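Local coordinates for chemotaxis protein cheA (Thermotoga maritima, PDB 1TQG) that probably passes phosphoryl groups as the histidine phosphotransfer (Hpt) domain of a chemotaxis histidine kinase, a component of bacterial signal transduction, at residues G8-E13 with K49-T54; E40-L45 with K73-E78. All blocks are in the same frame, centred on the assembly; numbering follows the deposited sequence. Where two conformers were deposited one is given.

Interaction 1: G8-E13 with K49-T54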
loop_
_atom_site.group_PDB
_atom_site.type_symbol
_atom_site.label_atom_id
_atom_site.label_comp_id
_atom_site.label_asym_id
_atom_site.label_seq_id
_atom_site.Cartn_x
_atom_site.Cartn_y
_atom_site.Cartn_z
ATOM N N GLY A 8 17.205 -6.408 -2.520
ATOM C CA GLY A 8 16.506 -7.196 -3.538
ATOM C C GLY A 8 15.334 -7.951 -2.967
ATOM O O GLY A 8 14.250 -8.037 -3.563
ATOM N N VAL A 9 15.516 -8.513 -1.778
ATOM C CA VAL A 9 14.431 -9.231 -1.102
ATOM C C VAL A 9 13.282 -8.250 -0.749
ATOM O O VAL A 9 12.100 -8.529 -0.976
ATOM C CB VAL A 9 14.923 -9.957 0.142
ATOM C CG1 VAL A 9 13.744 -10.532 0.935
ATOM C CG2 VAL A 9 15.909 -11.060 -0.222
ATOM N N PHE A 10 13.626 -7.109 -0.180
ATOM C CA PHE A 10 12.688 -6.078 0.114
ATOM C C PHE A 10 11.857 -5.679 -1.129
ATOM O O PHE A 10 10.616 -5.578 -1.034
ATOM C CB PHE A 10 13.413 -4.845 0.674
ATOM C CG PHE A 10 12.523 -3.658 0.915
ATOM C CD1 PHE A 10 11.844 -3.536 2.100
ATOM C CD2 PHE A 10 12.435 -2.654 0.013
ATOM C CE1 PHE A 10 11.046 -2.421 2.341
ATOM C CE2 PHE A 10 11.559 -1.590 0.195
ATOM C CZ PHE A 10 10.885 -1.464 1.391
ATOM N N VAL A 11 12.538 -5.447 -2.234
ATOM C CA VAL A 11 11.779 -5.031 -3.451
ATOM C C VAL A 11 10.865 -6.161 -3.901
ATOM O O VAL A 11 9.706 -5.927 -4.236
ATOM C CB VAL A 11 12.803 -4.587 -4.537
ATOM C CG1 VAL A 11 12.048 -4.349 -5.843
ATOM C CG2 VAL A 11 13.515 -3.326 -4.157
ATOM N N ASP A 12 11.342 -7.421 -3.874
ATOM C CA ASP A 12 10.510 -8.541 -4.307
ATOM C C ASP A 12 9.286 -8.669 -3.415
ATOM O O ASP A 12 8.139 -8.908 -3.869
ATOM C CB ASP A 12 11.371 -9.813 -4.279
ATOM C CG ASP A 12 10.694 -11.071 -4.659
ATOM O OD1 ASP A 12 10.181 -11.182 -5.787
ATOM O OD2 ASP A 12 10.584 -12.013 -3.849
ATOM N N GLU A 13 9.491 -8.571 -2.117
ATOM C CA GLU A 13 8.361 -8.698 -1.190
ATOM C C GLU A 13 7.383 -7.556 -1.368
ATOM O O GLU A 13 6.147 -7.712 -1.379
ATOM C CB GLU A 13 8.855 -8.783 0.245
ATOM C CG GLU A 13 9.642 -10.077 0.492
ATOM C CD GLU A 13 8.754 -11.132 1.117
ATOM O OE1 GLU A 13 9.229 -12.294 1.030
ATOM O OE2 GLU A 13 7.661 -10.942 1.715
ATOM N N LYS A 49 4.089 -0.439 5.261
ATOM C CA LYS A 49 4.602 0.564 6.193
ATOM C C LYS A 49 5.615 -0.065 7.110
ATOM O O LYS A 49 6.680 0.509 7.406
ATOM C CB LYS A 49 3.443 1.134 7.012
ATOM C CG LYS A 49 3.801 2.307 7.930
ATOM C CD LYS A 49 2.693 2.680 8.851
ATOM C CE LYS A 49 2.319 1.713 9.950
ATOM N NZ LYS A 49 1.507 2.252 11.068
ATOM N N GLY A 50 5.280 -1.229 7.642
ATOM C CA GLY A 50 6.187 -1.887 8.559
ATOM C C GLY A 50 7.490 -2.340 7.904
ATOM O O GLY A 50 8.575 -2.252 8.502
ATOM N N MET A 51 7.401 -2.853 6.681
ATOM C CA MET A 51 8.629 -3.192 5.942
ATOM C C MET A 51 9.496 -1.982 5.736
ATOM O O MET A 51 10.733 -2.026 5.919
ATOM C CB MET A 51 8.191 -3.779 4.597
ATOM C CG MET A 51 7.492 -5.105 4.809
ATOM S SD MET A 51 6.942 -5.707 3.216
ATOM C CE MET A 51 8.551 -6.058 2.478
ATOM N N ALA A 52 8.917 -0.899 5.302
ATOM C CA ALA A 52 9.704 0.322 5.102
ATOM C C ALA A 52 10.356 0.739 6.414
ATOM O O ALA A 52 11.522 1.160 6.410
ATOM C CB ALA A 52 8.832 1.408 4.531
ATOM N N GLY A 53 9.646 0.631 7.548
ATOM C CA GLY A 53 10.220 1.035 8.794
ATOM C C GLY A 53 11.428 0.229 9.185
ATOM O O GLY A 53 12.419 0.728 9.748
ATOM N N THR A 54 11.442 -1.075 8.885
ATOM C CA THR A 54 12.584 -1.914 9.301
ATOM C C THR A 54 13.783 -1.623 8.414
ATOM O O THR A 54 14.888 -1.957 8.818
ATOM C CB THR A 54 12.262 -3.416 9.318
ATOM O OG1 THR A 54 12.104 -3.861 7.979
ATOM C CG2 THR A 54 11.008 -3.706 10.079
#
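The carbonyl oxygen of M51 meets partners from both helices. T54 N reaches M51 O in a weak bond of 3.2 Å. The T54 hydroxyl OG1 lies 3.1 Å from M51 O, but another acceptor is within reach of its proton and the bond is undecided. From the facing helix F10 CE1 comes up to 3.6 Å from the same M51 O. The aromatic carbon approaches obliquely to its own ring plane and makes a van der Waals touch. The F10 ring presents its edge to the 51-52 peptide: M51 C and A52 N lie close to the ring plane, A52 N being 4.0 Å from F10 CE1. F10 reaches across because its CG stands anti to the backbone N (chi1 175°), which brings the ring end nearer to helix 35-55 than its starting bond suggests. There F10 CE1 also packs on M51 CB at 3.9 Å, an apolar touch between two side chains that run at a slant to one another.

The outer part of M51 passes beside the ring and turns back at its last torsion, bringing the methyl CE 3.5 Å from E13 CB; since both residues were deposited in two conformers, this end of the contact is less certain. F57, just after helix 35-55, meets the F10 ring edge-to-face, and M60 of helix 58-75 touches both F10 and A52. V11 packs on V100 and I103 of helix 83-103. The local axes run 11.3 Å apart at 170°, a wide spacing bridged by long side chains, in the antiparallel helix packing of the Hpt four-helix bundle.

Interaction 2: E40-L45 with K73-E78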
loop_
_atom_site.group_PDB
_atom_site.type_symbol
_atom_site.label_atom_id
_atom_site.label_comp_id
_atom_site.label_asym_id
_atom_site.label_seq_id
_atom_site.Cartn_x
_atom_site.Cartn_y
_atom_site.Cartn_z
ATOM N N GLU A 40 -8.637 -5.709 3.424
ATOM C CA GLU A 40 -7.538 -6.250 2.653
ATOM C C GLU A 40 -6.535 -5.186 2.249
ATOM O O GLU A 40 -5.322 -5.363 2.292
ATOM C CB GLU A 40 -8.013 -6.899 1.365
ATOM C CG GLU A 40 -8.688 -8.205 1.444
ATOM C CD GLU A 40 -9.080 -8.792 0.100
ATOM O OE1 GLU A 40 -8.674 -8.473 -1.036
ATOM O OE2 GLU A 40 -9.916 -9.675 0.264
ATOM N N ALA A 41 -7.106 -4.102 1.750
ATOM C CA ALA A 41 -6.233 -3.002 1.359
ATOM C C ALA A 41 -5.521 -2.397 2.547
ATOM O O ALA A 41 -4.284 -2.133 2.430
ATOM C CB ALA A 41 -7.079 -1.956 0.646
ATOM N N PHE A 42 -6.230 -2.156 3.639
ATOM C CA PHE A 42 -5.589 -1.694 4.840
ATOM C C PHE A 42 -4.392 -2.580 5.250
ATOM O O PHE A 42 -3.320 -2.081 5.541
ATOM C CB PHE A 42 -6.663 -1.582 5.969
ATOM C CG PHE A 42 -5.990 -1.280 7.304
ATOM C CD1 PHE A 42 -5.549 0.004 7.605
ATOM C CD2 PHE A 42 -5.764 -2.295 8.187
ATOM C CE1 PHE A 42 -4.846 0.251 8.761
ATOM C CE2 PHE A 42 -5.051 -2.050 9.357
ATOM C CZ PHE A 42 -4.589 -0.768 9.630
ATOM N N ARG A 43 -4.610 -3.901 5.255
ATOM C CA ARG A 43 -3.616 -4.833 5.730
ATOM C C ARG A 43 -2.328 -4.804 4.877
ATOM O O ARG A 43 -1.217 -4.845 5.387
ATOM C CB ARG A 43 -4.094 -6.268 5.760
ATOM C CG ARG A 43 -5.203 -6.439 6.789
ATOM C CD ARG A 43 -5.506 -7.888 6.965
ATOM N NE ARG A 43 -6.307 -8.474 5.923
ATOM C CZ ARG A 43 -7.639 -8.615 5.856
ATOM N NH1 ARG A 43 -8.475 -8.163 6.786
ATOM N NH2 ARG A 43 -8.158 -9.222 4.790
ATOM N N ALA A 44 -2.549 -4.694 3.551
ATOM C CA ALA A 44 -1.376 -4.631 2.658
ATOM C C ALA A 44 -0.596 -3.355 2.889
ATOM O O ALA A 44 0.619 -3.368 2.949
ATOM C CB ALA A 44 -1.882 -4.729 1.213
ATOM N N LEU A 45 -1.291 -2.211 3.011
ATOM C CA LEU A 45 -0.607 -0.950 3.277
ATOM C C LEU A 45 0.106 -0.980 4.600
ATOM O O LEU A 45 1.199 -0.401 4.737
ATOM C CB LEU A 45 -1.598 0.219 3.207
ATOM C CG LEU A 45 -2.072 0.555 1.786
ATOM C CD1 LEU A 45 -3.364 1.361 1.880
ATOM C CD2 LEU A 45 -0.996 1.233 1.004
ATOM N N LYS A 73 -9.724 4.915 8.139
ATOM C CA LYS A 73 -10.981 5.704 8.264
ATOM C C LYS A 73 -12.114 4.958 7.577
ATOM O O LYS A 73 -13.218 4.838 8.115
ATOM C CB LYS A 73 -10.753 7.101 7.741
ATOM C CG LYS A 73 -9.867 8.002 8.634
ATOM C CD LYS A 73 -9.716 9.368 7.954
ATOM C CE LYS A 73 -8.901 10.291 8.819
ATOM N NZ LYS A 73 -8.186 11.329 8.026
ATOM N N ALA A 74 -11.856 4.411 6.392
ATOM C CA ALA A 74 -12.931 3.788 5.642
ATOM C C ALA A 74 -13.386 2.507 6.340
ATOM O O ALA A 74 -14.566 2.194 6.380
ATOM C CB ALA A 74 -12.441 3.505 4.240
ATOM N N ARG A 75 -12.444 1.725 6.939
ATOM C CA ARG A 75 -12.847 0.460 7.557
ATOM C C ARG A 75 -13.669 0.728 8.831
ATOM O O ARG A 75 -14.407 -0.133 9.268
ATOM C CB ARG A 75 -11.641 -0.476 7.717
ATOM C CG ARG A 75 -10.856 -0.215 8.986
ATOM C CD ARG A 75 -9.633 -1.100 8.971
ATOM N NE ARG A 75 -8.802 -0.898 10.110
ATOM C CZ ARG A 75 -8.715 -1.648 11.224
ATOM N NH1 ARG A 75 -9.410 -2.731 11.405
ATOM N NH2 ARG A 75 -7.846 -1.282 12.178
ATOM N N ASN A 76 -13.545 1.886 9.486
ATOM C CA ASN A 76 -14.341 2.247 10.651
ATOM C C ASN A 76 -15.529 3.091 10.234
ATOM O O ASN A 76 -16.160 3.725 11.069
ATOM C CB ASN A 76 -13.459 3.050 11.616
ATOM C CG ASN A 76 -12.463 2.278 12.368
ATOM O OD1 ASN A 76 -11.273 2.023 12.051
ATOM N ND2 ASN A 76 -12.963 1.720 13.439
ATOM N N SER A 77 -15.859 3.148 8.944
ATOM C CA SER A 77 -16.993 3.858 8.373
ATOM C C SER A 77 -16.978 5.331 8.684
ATOM O O SER A 77 -17.996 5.993 8.696
ATOM C CB SER A 77 -18.326 3.228 8.853
ATOM O OG SER A 77 -18.478 1.940 8.316
ATOM N N GLU A 78 -15.795 5.935 8.802
ATOM C CA GLU A 78 -15.630 7.352 9.025
ATOM C C GLU A 78 -15.742 8.154 7.739
ATOM O O GLU A 78 -16.095 9.322 7.756
ATOM C CB GLU A 78 -14.303 7.622 9.753
ATOM C CG GLU A 78 -14.161 7.073 11.164
ATOM C CD GLU A 78 -12.811 6.876 11.773
ATOM O OE1 GLU A 78 -12.646 6.138 12.789
ATOM O OE2 GLU A 78 -11.836 7.459 11.273
#
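Stacking and cation-pi attraction between F42 and R75 come first: the guanidinium of R75 lies flat over one face of the F42 ring. The planes are 22° apart, and R75 NE sits 3.8 Å above the ring plane, over its centre. From CD outward the arginine runs across the face, with CD over F42 CG and NH2 over F42 CE2; between them R75 NE is 3.9 Å from F42 CD2. R75 CZ is 4.4 Å from the ring centroid and well within the cone above the face, a sound cation-pi position. The arginine gets there with CG set between its backbone N and carbonyl carbon (chi1 85°) and a fully extended chain from CG to NE, while F42, with CG anti to the backbone N, sets its ring toward the 73-78 segment.

The polar edge of the guanidinium is used separately. R75 NE forms a salt bridge with D72, one turn back on the same helix, which probably steadies the rotation of the flat group and tempers its charge; D72 also touches F42. An alanine at F42 takes away the ring face, and the guanidinium of R75, still tied to D72, would probably lose its stacking and cation-pi partner and be freer to turn.

Backbone bonds finish the helix just after R75. E78 N bonds to K73 O at 2.9 Å and S77 N to A74 O at 3.0 Å, a Schellman motif with S77 as its positive-phi C-prime residue, so the arginine stands on the last turn.

This is a surface contact between helix 35-55 and the C-terminal end of helix 58-75. R75 also leans on I38 and N39 and F42 on L71, while on the inner side A41 and L45 pack on L71 and on L21 of helix 3-30.

In the fold
From the N terminus, helix 3-30 supplies residues 8-13; the chain then turns back into helix 35-55, whose later part, residues 49-54, closes interaction 1 over 35 intervening residues. Interaction 2 starts within that interval, at residues 40-45, and closes only after helix 58-75 has run its length, at residues 73-78. The segments therefore alternate along the sequence and the two loops cross. Helix 35-55 is common to both: near its own C-terminal end it meets the early part of helix 3-30, and nearer its start it meets helix 58-75. With centres 20 Å apart on opposite sides of the chain's centre, the contacts tie three successive helices of the bundle together at well-separated levels.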